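Local coordinates for protein yahD a copper inducible hydrolase (Lactococcus lactis subsp. lactis, PDB 3OG9) that is a copper-inducible protein of the alpha/beta hydrolase fold, probably a hydrolase, whose pocket holds D-malate in this crystal structure, at residues L16-L21 with H102-I107; R59-R64 with E77-E82; G112-L117 with H134-E139; N126-I131 with D148-F153. All coordinates share one frame; numbering follows the deposited sequence. Where two conformers were deposited one is given.

Overall arrangement
Contacts 1 and 4 lie in the central sheet of an alpha/beta hydrolase, whereas contacts 2 and 3 contribute to the wall of its ligand pocket. Contact 1 joins strands 19-22 and 105-109, and contact 4 joins 129-133 to 151-156; their centres are about 10 Å apart because strands 105-109 and 129-133 are neighbours in the sheet. From strand 105-109 the chain passes through Ser110 into helix 111-121, which carries one half of contact 3. Contacts 2 and 3, with centres about 12 Å apart, both reach the bound malate, and Phe61 and Tyr60 of one pack on Val115 of the other. Contact 4 stays clear of contact 2, their nearest atoms about 10 Å apart.

Contact 1: residues L16-L21 with H102-I107; sequences LAPLLL and HKMIAI
Strands 19-21 and 105-107 run parallel, their axes 4.6 Å apart at closest approach and turned by 25°, with Leu19, Leu20 and Leu21 level with Ile105, Ala106 and Ile107. Three backbone bonds join them: Ile105 N to Pro18 O, Leu20 N to Ile105 O, and Ile107 N to Leu20 O, the last at 2.9 Å and almost straight. On the face formed by Leu19, Leu21, Ile105 and Ile107, the side chains of level residues lie side by side. Leu19 CD2 rests 3.9 Å from Ile105 CD1, while its other methyl, CD1, reaches Ile107 CD1. Leu21 has CG anti to its carbonyl carbon (chi1 -46°), which brings CD2 back to 3.9 Å from Ile107 CB. Leu19, Leu21 and Ile107 pack on helix 33-39. On the other face Leu20 CB meets Met104 SD at 4.0 Å, and both residues pack on Val90 of helix 76-97. Before the strands pair, the Pro18 ring crosses Met104 at about a right angle, CG to CE 4.0 Å, and Ala17 CB sits against Lys103 O. Outward-facing peptide groups pair with strands 45-48 and 129-133; the side chains meet here through hydrocarbon and the Met104 thioether, as befits the interior of an alpha/beta hydrolase sheet.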
# COMPACT_ATOMS: atom_id res chain seq x y z
N LEU A 16 -6.66 10.04 -16.61
CA LEU A 16 -6.84 9.99 -15.16
C LEU A 16 -5.66 9.30 -14.49
O LEU A 16 -4.99 8.44 -15.09
CB LEU A 16 -8.13 9.24 -14.82
CG LEU A 16 -9.38 10.01 -14.44
CD1 LEU A 16 -9.54 11.31 -15.21
CD2 LEU A 16 -10.65 9.13 -14.56
N ALA A 17 -5.40 9.69 -13.24
CA ALA A 17 -4.29 9.15 -12.44
C ALA A 17 -4.36 7.64 -12.29
O ALA A 17 -5.42 7.08 -12.01
CB ALA A 17 -4.28 9.81 -11.07
N PRO A 18 -3.22 6.96 -12.46
CA PRO A 18 -3.22 5.52 -12.40
C PRO A 18 -3.27 5.05 -10.95
O PRO A 18 -2.79 5.75 -10.04
CB PRO A 18 -1.89 5.15 -13.05
CG PRO A 18 -0.99 6.31 -12.70
CD PRO A 18 -1.89 7.52 -12.75
N LEU A 19 -3.85 3.87 -10.75
CA LEU A 19 -3.89 3.23 -9.43
C LEU A 19 -2.92 2.07 -9.44
O LEU A 19 -2.93 1.28 -10.38
CB LEU A 19 -5.31 2.70 -9.14
CG LEU A 19 -6.45 3.67 -9.46
CD1 LEU A 19 -7.75 2.94 -9.23
CD2 LEU A 19 -6.37 4.98 -8.63
N LEU A 20 -2.08 1.97 -8.41
CA LEU A 20 -1.25 0.75 -8.22
C LEU A 20 -1.86 -0.07 -7.08
O LEU A 20 -1.93 0.41 -5.96
CB LEU A 20 0.20 1.11 -7.83
CG LEU A 20 1.12 -0.09 -7.54
CD1 LEU A 20 1.38 -0.87 -8.83
CD2 LEU A 20 2.48 0.29 -6.85
N LEU A 21 -2.30 -1.30 -7.35
CA LEU A 21 -2.94 -2.11 -6.32
C LEU A 21 -1.99 -3.14 -5.77
O LEU A 21 -1.29 -3.82 -6.53
CB LEU A 21 -4.19 -2.84 -6.89
CG LEU A 21 -5.14 -2.01 -7.72
CD1 LEU A 21 -6.36 -2.88 -8.06
CD2 LEU A 21 -5.54 -0.64 -7.06
N HIS A 102 4.48 9.63 -11.16
CA HIS A 102 4.26 10.77 -10.25
C HIS A 102 2.77 11.09 -9.99
O HIS A 102 2.45 11.87 -9.09
CB HIS A 102 4.99 12.02 -10.78
CG HIS A 102 4.32 12.64 -11.97
ND1 HIS A 102 4.56 12.22 -13.26
CD2 HIS A 102 3.39 13.61 -12.05
CE1 HIS A 102 3.81 12.92 -14.09
NE2 HIS A 102 3.09 13.77 -13.38
N LYS A 103 1.87 10.53 -10.80
CA LYS A 103 0.43 10.72 -10.61
C LYS A 103 -0.20 9.54 -9.87
O LYS A 103 -1.38 9.58 -9.51
CB LYS A 103 -0.29 10.87 -11.96
CG LYS A 103 0.11 12.09 -12.79
CD LYS A 103 -0.75 12.21 -14.08
CE LYS A 103 -2.23 12.53 -13.80
NZ LYS A 103 -3.14 12.43 -15.02
N MET A 104 0.59 8.49 -9.67
CA MET A 104 0.10 7.23 -9.15
C MET A 104 -0.50 7.30 -7.73
O MET A 104 0.04 7.95 -6.82
CB MET A 104 1.23 6.20 -9.23
CG MET A 104 0.78 4.78 -9.34
SD MET A 104 2.17 3.78 -10.01
CE MET A 104 1.84 3.67 -11.76
N ILE A 105 -1.63 6.62 -7.58
CA ILE A 105 -2.31 6.49 -6.30
C ILE A 105 -2.16 5.03 -5.91
O ILE A 105 -2.68 4.16 -6.60
CB ILE A 105 -3.78 6.84 -6.40
CG1 ILE A 105 -3.98 8.31 -6.84
CG2 ILE A 105 -4.52 6.61 -5.04
CD1 ILE A 105 -5.43 8.53 -7.34
N ALA A 106 -1.42 4.76 -4.85
CA ALA A 106 -1.28 3.39 -4.34
C ALA A 106 -2.45 3.08 -3.47
O ALA A 106 -2.83 3.89 -2.61
CB ALA A 106 0.03 3.19 -3.54
N ILE A 107 -3.04 1.90 -3.72
CA ILE A 107 -4.14 1.37 -2.92
C ILE A 107 -3.71 -0.02 -2.48
O ILE A 107 -3.52 -0.91 -3.31
CB ILE A 107 -5.47 1.29 -3.72
CG1 ILE A 107 -5.88 2.68 -4.28
CG2 ILE A 107 -6.60 0.73 -2.80
CD1 ILE A 107 -7.09 2.66 -5.20

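Contact 2: residues R59-R64 with E77-E82; sequences RYFKLR and ESLDEE. With MLT (D-malate), chain C.
Phe61 and Leu79 bring the loop 59-64 against helix 76-97 at the wall of the malate pocket of this alpha/beta hydrolase. Phe61 CB starts over the helix, near Ser78 OG and Leu79 CA. With CG set between the backbone N and the carbonyl carbon (chi1 67°), the ring lies alongside Leu79, whose CD1 stands over one face as a CH-pi contact, 4.2 Å from the centroid and nearest to CD2. At the far end, CZ comes within 3.8 Å of malate O1, and Arg59 NH2 lies over the ring, offset toward the rim.

The guanidinium of Arg59 works along two edges. Its NE and NH2 both donate to Phe61 O, NE at 2.8 Å and nearly in line with the carbonyl, while NH1 and NH2 share malate O1, each at 2.8 Å. Leu63 CG sits above the centre of its plane. A leucine in place of Arg59 would probably leave malate O1 and Phe61 O each without two donors, and the ligand carboxylate without this positive charge. Thr25, Asn111 and Asn114 supply further hydrogen bonds to the ligand.

Beside the Phe61 backbone, Ser78 OG accepts from Lys62 N at 3.0 Å. Glu82, whose OE1 also pairs with Arg51, is joined to the loop through a water that donates to both Tyr60 O and Glu82 OE1, the latter at 2.6 Å.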
# COMPACT_ATOMS: atom_id res chain seq x y z
N ARG A 59 2.83 -13.19 -1.00
CA ARG A 59 3.27 -12.08 -0.12
C ARG A 59 4.28 -11.22 -0.87
O ARG A 59 4.88 -11.68 -1.85
CB ARG A 59 3.97 -12.60 1.15
CG ARG A 59 3.07 -13.12 2.26
CD ARG A 59 3.92 -13.54 3.48
NE ARG A 59 4.79 -12.43 3.85
CZ ARG A 59 4.44 -11.43 4.65
NH1 ARG A 59 3.24 -11.40 5.21
NH2 ARG A 59 5.29 -10.44 4.88
N TYR A 60 4.51 -10.00 -0.38
CA TYR A 60 5.53 -9.13 -0.98
C TYR A 60 6.94 -9.29 -0.43
O TYR A 60 7.90 -8.89 -1.09
CB TYR A 60 5.12 -7.66 -0.89
CG TYR A 60 4.00 -7.37 -1.84
CD1 TYR A 60 4.26 -7.12 -3.19
CD2 TYR A 60 2.66 -7.43 -1.40
CE1 TYR A 60 3.20 -6.90 -4.08
CE2 TYR A 60 1.61 -7.20 -2.29
CZ TYR A 60 1.89 -6.92 -3.61
OH TYR A 60 0.84 -6.70 -4.48
N PHE A 61 7.08 -9.87 0.75
CA PHE A 61 8.42 -10.06 1.36
C PHE A 61 8.32 -11.15 2.41
O PHE A 61 7.23 -11.51 2.83
CB PHE A 61 8.99 -8.72 1.93
CG PHE A 61 8.24 -8.22 3.12
CD1 PHE A 61 8.55 -8.67 4.40
CD2 PHE A 61 7.17 -7.36 2.95
CE1 PHE A 61 7.82 -8.25 5.51
CE2 PHE A 61 6.42 -6.92 4.07
CZ PHE A 61 6.77 -7.36 5.37
N LYS A 62 9.46 -11.71 2.78
CA LYS A 62 9.48 -12.90 3.65
C LYS A 62 9.27 -12.55 5.11
O LYS A 62 9.60 -11.44 5.56
CB LYS A 62 10.83 -13.60 3.50
CG LYS A 62 10.99 -14.31 2.16
CD LYS A 62 12.45 -14.68 1.91
CE LYS A 62 12.77 -16.08 2.39
NZ LYS A 62 12.86 -16.22 3.87
N LEU A 63 8.73 -13.52 5.86
CA LEU A 63 8.65 -13.49 7.31
C LEU A 63 9.80 -14.31 7.85
O LEU A 63 10.48 -15.02 7.07
CB LEU A 63 7.33 -14.12 7.79
CG LEU A 63 6.08 -13.29 7.40
CD1 LEU A 63 4.81 -13.98 7.84
CD2 LEU A 63 6.16 -11.84 7.94
N ARG A 64 9.99 -14.26 9.16
CA ARG A 64 11.13 -14.94 9.81
C ARG A 64 10.95 -16.40 10.35
O ARG A 64 11.88 -16.94 10.93
CB ARG A 64 11.88 -14.00 10.80
CG ARG A 64 12.55 -12.78 10.14
CD ARG A 64 13.64 -12.24 11.09
NE ARG A 64 14.07 -10.87 10.75
CZ ARG A 64 14.99 -10.58 9.84
NH1 ARG A 64 15.58 -11.55 9.14
NH2 ARG A 64 15.33 -9.29 9.63
N GLU A 77 15.96 -7.68 5.05
CA GLU A 77 16.73 -7.88 3.82
C GLU A 77 15.81 -8.20 2.63
O GLU A 77 15.97 -7.63 1.54
CB GLU A 77 17.81 -8.94 3.99
CG GLU A 77 19.04 -8.39 4.74
CD GLU A 77 20.25 -9.35 4.75
OE1 GLU A 77 20.25 -10.37 4.03
OE2 GLU A 77 21.21 -9.06 5.50
N SER A 78 14.84 -9.08 2.86
CA SER A 78 13.85 -9.41 1.84
C SER A 78 13.03 -8.18 1.50
O SER A 78 12.82 -7.92 0.32
CB SER A 78 12.92 -10.54 2.30
OG SER A 78 11.91 -10.84 1.34
N LEU A 79 12.58 -7.46 2.52
CA LEU A 79 11.79 -6.24 2.30
C LEU A 79 12.57 -5.32 1.39
O LEU A 79 12.03 -4.76 0.44
CB LEU A 79 11.42 -5.55 3.64
CG LEU A 79 10.72 -4.19 3.55
CD1 LEU A 79 9.36 -4.31 2.86
CD2 LEU A 79 10.63 -3.49 4.92
N ASP A 80 13.85 -5.15 1.68
CA ASP A 80 14.67 -4.22 0.88
C ASP A 80 14.82 -4.73 -0.56
O ASP A 80 14.62 -3.96 -1.51
CB ASP A 80 16.04 -4.01 1.56
CG ASP A 80 16.90 -2.98 0.82
OD1 ASP A 80 16.38 -1.90 0.44
OD2 ASP A 80 18.08 -3.31 0.60
N GLU A 81 15.10 -6.02 -0.73
CA GLU A 81 15.29 -6.59 -2.08
C GLU A 81 13.99 -6.50 -2.91
O GLU A 81 14.02 -6.12 -4.09
CB GLU A 81 15.78 -8.04 -2.01
CG GLU A 81 17.20 -8.16 -1.47
CD GLU A 81 17.48 -9.51 -0.80
OE1 GLU A 81 16.74 -10.49 -1.06
OE2 GLU A 81 18.45 -9.60 -0.01
N GLU A 82 12.86 -6.83 -2.29
CA GLU A 82 11.59 -6.91 -3.04
C GLU A 82 11.07 -5.52 -3.35
O GLU A 82 10.45 -5.30 -4.41
CB GLU A 82 10.53 -7.71 -2.29
CG GLU A 82 10.89 -9.20 -2.15
CD GLU A 82 11.05 -9.88 -3.50
OE1 GLU A 82 10.19 -9.73 -4.40
OE2 GLU A 82 12.09 -10.55 -3.68
C1 MLT C . 2.92 -7.98 6.83
O1 MLT C . 3.59 -9.02 6.59
O2 MLT C . 2.95 -7.01 6.03
C2 MLT C . 2.10 -7.88 8.09
O3 MLT C . 2.26 -9.02 8.92
C3 MLT C . 0.62 -7.63 7.78
C4 MLT C . -0.05 -8.80 7.10
O4 MLT C . -1.25 -9.03 7.41
O5 MLT C . 0.49 -9.54 6.24
O HOH W 1 7.65 -9.32 -3.88

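Contact 3: residues G112-L117 with H134-E139. With MLT (D-malate), chain C.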
# COMPACT_ATOMS: atom_id res chain seq x y z
N GLY A 112 0.29 -5.61 1.22
CA GLY A 112 0.52 -4.62 0.12
C GLY A 112 0.57 -3.15 0.60
O GLY A 112 1.37 -2.36 0.12
N ALA A 113 -0.31 -2.80 1.54
CA ALA A 113 -0.36 -1.44 2.09
C ALA A 113 0.97 -1.11 2.81
O ALA A 113 1.51 -0.01 2.68
CB ALA A 113 -1.54 -1.33 3.06
N ASN A 114 1.50 -2.10 3.53
CA ASN A 114 2.74 -1.96 4.29
C ASN A 114 3.93 -1.70 3.40
O ASN A 114 4.80 -0.86 3.72
CB ASN A 114 2.97 -3.25 5.12
CG ASN A 114 1.93 -3.40 6.20
OD1 ASN A 114 1.27 -2.42 6.52
ND2 ASN A 114 1.77 -4.61 6.77
N VAL A 115 3.94 -2.39 2.26
CA VAL A 115 5.00 -2.30 1.28
C VAL A 115 4.97 -0.95 0.57
O VAL A 115 6.02 -0.31 0.37
CB VAL A 115 4.93 -3.54 0.34
CG1 VAL A 115 5.53 -3.29 -1.04
CG2 VAL A 115 5.61 -4.71 1.04
N ALA A 116 3.76 -0.51 0.21
CA ALA A 116 3.54 0.84 -0.41
C ALA A 116 4.02 1.97 0.52
O ALA A 116 4.72 2.92 0.10
CB ALA A 116 2.06 1.03 -0.76
N LEU A 117 3.62 1.84 1.77
CA LEU A 117 3.96 2.82 2.80
C LEU A 117 5.46 2.85 3.07
O LEU A 117 6.06 3.91 3.22
CB LEU A 117 3.22 2.48 4.07
CG LEU A 117 1.75 2.84 4.06
CD1 LEU A 117 1.10 2.16 5.29
CD2 LEU A 117 1.55 4.36 4.06
N HIS A 134 -5.54 -0.98 6.73
CA HIS A 134 -4.94 -1.80 7.79
C HIS A 134 -3.44 -2.00 7.64
O HIS A 134 -2.91 -3.13 7.76
CB HIS A 134 -5.73 -3.12 7.93
CG HIS A 134 -7.16 -2.87 8.21
ND1 HIS A 134 -7.58 -2.34 9.41
CD2 HIS A 134 -8.26 -2.93 7.42
CE1 HIS A 134 -8.88 -2.11 9.36
NE2 HIS A 134 -9.32 -2.47 8.16
N GLY A 135 -2.76 -0.88 7.40
CA GLY A 135 -1.32 -0.84 7.31
C GLY A 135 -0.64 -0.66 8.67
O GLY A 135 -1.29 -0.38 9.71
N MET A 136 0.69 -0.78 8.65
CA MET A 136 1.49 -0.69 9.85
C MET A 136 2.90 -0.29 9.51
O MET A 136 3.29 -0.32 8.35
CB MET A 136 1.51 -2.05 10.56
CG MET A 136 2.29 -3.15 9.80
SD MET A 136 1.88 -4.78 10.46
CE MET A 136 2.26 -4.52 12.16
N GLN A 137 3.67 0.08 10.54
CA GLN A 137 5.11 0.30 10.36
C GLN A 137 5.86 -1.06 10.28
O GLN A 137 5.71 -1.89 11.17
CB GLN A 137 5.64 1.16 11.52
CG GLN A 137 7.09 1.52 11.36
CD GLN A 137 7.70 2.07 12.60
OE1 GLN A 137 7.81 1.37 13.62
NE2 GLN A 137 8.12 3.33 12.52
N LEU A 138 6.68 -1.26 9.25
CA LEU A 138 7.51 -2.47 9.11
C LEU A 138 8.90 -2.36 9.79
O LEU A 138 9.44 -3.36 10.27
CB LEU A 138 7.71 -2.76 7.62
CG LEU A 138 6.41 -3.11 6.89
CD1 LEU A 138 6.74 -3.46 5.48
CD2 LEU A 138 5.69 -4.28 7.62
N GLU A 139 9.46 -1.15 9.81
CA GLU A 139 10.78 -0.92 10.36
C GLU A 139 10.92 0.54 10.83
O GLU A 139 10.22 1.44 10.34
CB GLU A 139 11.87 -1.26 9.31
CG GLU A 139 11.58 -0.65 7.95
CD GLU A 139 12.80 -0.58 7.03
OE1 GLU A 139 13.94 -0.92 7.51
OE2 GLU A 139 12.61 -0.16 5.84
C1 MLT C . 2.92 -7.98 6.83
O1 MLT C . 3.59 -9.02 6.59
O2 MLT C . 2.95 -7.01 6.03
C2 MLT C . 2.10 -7.88 8.09
O3 MLT C . 2.26 -9.02 8.92
C3 MLT C . 0.62 -7.63 7.78
C4 MLT C . -0.05 -8.80 7.10
O4 MLT C . -1.25 -9.03 7.41
O5 MLT C . 0.49 -9.54 6.24
O HOH W 2 -0.77 -4.68 8.37
O HOH W 3 5.07 0.39 6.36
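The malate pocket takes part of its wall from this contact, in which helix 111-121, the helix that leads out of the probable nucleophile elbow of the alpha/beta hydrolase fold, with Gly112 the last glycine of that elbow, meets the loop after strand 129-133. Asn114 does most of the joining, and the two ends of its amide have different tasks. OD1 accepts from Met136 N at 2.8 Å; the bond is bent, 135° at the hydrogen, and the donor is tilted from the carbonyl plane. ND2 donates to malate O2 at 2.8 Å in a much straighter bond (165°), and also to a water that in turn donates to His134 O. With OD1 and ND2 both engaged, the amide is held against rotation. An alanine in place of Asn114 would probably leave Met136 N without its acceptor and malate O2 without this donor, opening a gap between helix and loop.

The Met136 chain slants over the amide: with CG between the backbone N and the carbonyl carbon (chi1 69°), CG lies 3.4 Å from Asn114 ND2 and SD ends 3.9 Å from malate C2. Closer to the helix backbone, CD1 and CD2 of Leu138 both rest on Asn114 CB, each at 3.8 Å, and the same leucine packs on Leu79 and Phe74. Gly135 passes close to the helix, its CA 3.1 Å from Asn114 OD1, an approach that its lack of a side chain permits. A second water bridges the backbones, donating to Asn114 O and to Met136 O, the latter at 2.8 Å.

Contact 4: residues N126-I131 with D148-F153; sequences NFDKII and DDKHVF
Lys150 and Asn126 cross at about a right angle where the two segments approach their strands. The lysine leaves its backbone with CG anti to the carbonyl carbon and bends at chi2 (-67°), after which the extended remainder carries NZ across to the other segment. There NZ donates to Phe127 O at 3.0 Å, tilted from the carbonyl plane, and more weakly to Asn126 OD1 at 3.3 Å. Its CD passes 3.6 Å from Asp128 O. The carboxylate of Asp128 is turned to another lysine: OD2 takes Lys129 NZ at 2.8 Å on its syn side, in a salt bridge within the segment, while OD1 stays 4.5 Å from Lys150 NZ, beyond pairing distance. A water bridges the chains here, donating to Asp128 O and accepting from His151 N.

Past this point the chains close up as parallel strands 129-131 and 151-153, inner members of the alpha/beta hydrolase sheet, with axes 4.7 Å apart and directions only 7° from each other. Phe153 N donates to Ile130 O at 2.8 Å, nearly straight. On one face Ile131 and Phe153 cross obliquely, the isoleucine CG2 methyl coming to 3.8 Å from CD2 of the ring; Trp204 of helix 195-208 meets both residues. On the other face Ile130 CB and Val152 CG2 touch more loosely, and Phe120 of helix 111-121 packs against both. Val152 has CG1 anti to the backbone N (chi1 168°), and this methyl lies against Ile130 O.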
# COMPACT_ATOMS: atom_id res chain seq x y z
N ASN A 126 7.82 7.87 -5.86
CA ASN A 126 7.14 9.14 -5.63
C ASN A 126 5.64 9.06 -5.98
O ASN A 126 5.17 9.73 -6.93
CB ASN A 126 7.84 10.23 -6.45
CG ASN A 126 7.37 11.63 -6.08
OD1 ASN A 126 7.09 11.93 -4.91
ND2 ASN A 126 7.27 12.48 -7.08
N PHE A 127 4.90 8.25 -5.23
CA PHE A 127 3.43 8.23 -5.38
C PHE A 127 2.84 9.62 -5.13
O PHE A 127 3.33 10.39 -4.28
CB PHE A 127 2.76 7.28 -4.36
CG PHE A 127 3.11 5.82 -4.52
CD1 PHE A 127 2.77 5.12 -5.67
CD2 PHE A 127 3.73 5.14 -3.47
CE1 PHE A 127 3.08 3.75 -5.80
CE2 PHE A 127 4.04 3.80 -3.57
CZ PHE A 127 3.72 3.10 -4.74
N ASP A 128 1.75 9.93 -5.81
CA ASP A 128 1.03 11.17 -5.54
C ASP A 128 0.23 11.07 -4.23
O ASP A 128 0.23 12.01 -3.41
CB ASP A 128 0.11 11.52 -6.70
CG ASP A 128 -0.61 12.84 -6.47
OD1 ASP A 128 0.10 13.85 -6.24
OD2 ASP A 128 -1.86 12.86 -6.48
N LYS A 129 -0.45 9.93 -4.05
CA LYS A 129 -1.26 9.65 -2.84
C LYS A 129 -1.17 8.18 -2.49
O LYS A 129 -0.81 7.36 -3.34
CB LYS A 129 -2.74 9.91 -3.11
CG LYS A 129 -3.08 11.31 -3.42
CD LYS A 129 -4.54 11.47 -3.63
CE LYS A 129 -4.82 12.93 -3.81
NZ LYS A 129 -4.20 13.49 -5.04
N ILE A 130 -1.51 7.86 -1.23
CA ILE A 130 -1.61 6.46 -0.78
C ILE A 130 -2.90 6.26 -0.01
O ILE A 130 -3.28 7.08 0.81
CB ILE A 130 -0.41 6.09 0.14
CG1 ILE A 130 0.90 6.11 -0.66
CG2 ILE A 130 -0.60 4.66 0.78
CD1 ILE A 130 2.08 5.52 0.10
N ILE A 131 -3.58 5.16 -0.31
CA ILE A 131 -4.72 4.69 0.46
C ILE A 131 -4.25 3.36 1.02
O ILE A 131 -4.04 2.39 0.26
CB ILE A 131 -5.96 4.52 -0.45
CG1 ILE A 131 -6.40 5.91 -0.94
CG2 ILE A 131 -7.15 3.82 0.31
CD1 ILE A 131 -7.51 5.95 -1.97
N ASP A 148 5.93 16.88 2.19
CA ASP A 148 5.13 17.93 2.84
C ASP A 148 3.81 18.21 2.14
O ASP A 148 2.87 18.67 2.78
CB ASP A 148 5.95 19.23 2.95
CG ASP A 148 5.82 19.92 4.30
OD1 ASP A 148 6.54 20.93 4.46
OD2 ASP A 148 5.03 19.51 5.22
N ASP A 149 3.71 17.92 0.85
CA ASP A 149 2.50 18.25 0.07
C ASP A 149 1.54 17.05 -0.10
O ASP A 149 0.49 17.18 -0.71
CB ASP A 149 2.91 18.76 -1.32
CG ASP A 149 3.79 17.76 -2.11
OD1 ASP A 149 4.55 16.93 -1.51
OD2 ASP A 149 3.74 17.83 -3.36
N LYS A 150 1.93 15.88 0.42
CA LYS A 150 1.26 14.62 0.10
C LYS A 150 0.05 14.33 0.99
O LYS A 150 0.01 14.75 2.16
CB LYS A 150 2.27 13.45 0.20
CG LYS A 150 3.52 13.64 -0.67
CD LYS A 150 3.21 13.61 -2.13
CE LYS A 150 4.51 13.42 -2.92
NZ LYS A 150 4.13 13.27 -4.31
N HIS A 151 -0.93 13.63 0.42
CA HIS A 151 -2.14 13.26 1.13
C HIS A 151 -2.21 11.74 1.20
O HIS A 151 -1.94 11.05 0.22
CB HIS A 151 -3.36 13.82 0.42
CG HIS A 151 -3.60 15.27 0.72
ND1 HIS A 151 -4.40 15.69 1.75
CD2 HIS A 151 -3.14 16.40 0.12
CE1 HIS A 151 -4.42 17.01 1.79
NE2 HIS A 151 -3.65 17.46 0.82
N VAL A 152 -2.53 11.23 2.38
CA VAL A 152 -2.47 9.79 2.60
C VAL A 152 -3.68 9.41 3.45
O VAL A 152 -3.99 10.11 4.43
CB VAL A 152 -1.14 9.39 3.35
CG1 VAL A 152 -1.22 7.92 3.86
CG2 VAL A 152 0.07 9.55 2.41
N PHE A 153 -4.37 8.34 3.06
CA PHE A 153 -5.54 7.80 3.82
C PHE A 153 -5.11 6.49 4.49
O PHE A 153 -4.49 5.64 3.82
CB PHE A 153 -6.67 7.48 2.82
CG PHE A 153 -7.92 6.86 3.46
CD1 PHE A 153 -9.00 7.65 3.81
CD2 PHE A 153 -8.00 5.49 3.66
CE1 PHE A 153 -10.16 7.07 4.38
CE2 PHE A 153 -9.15 4.88 4.23
CZ PHE A 153 -10.22 5.69 4.61
O HOH W 4 -1.08 14.13 -2.59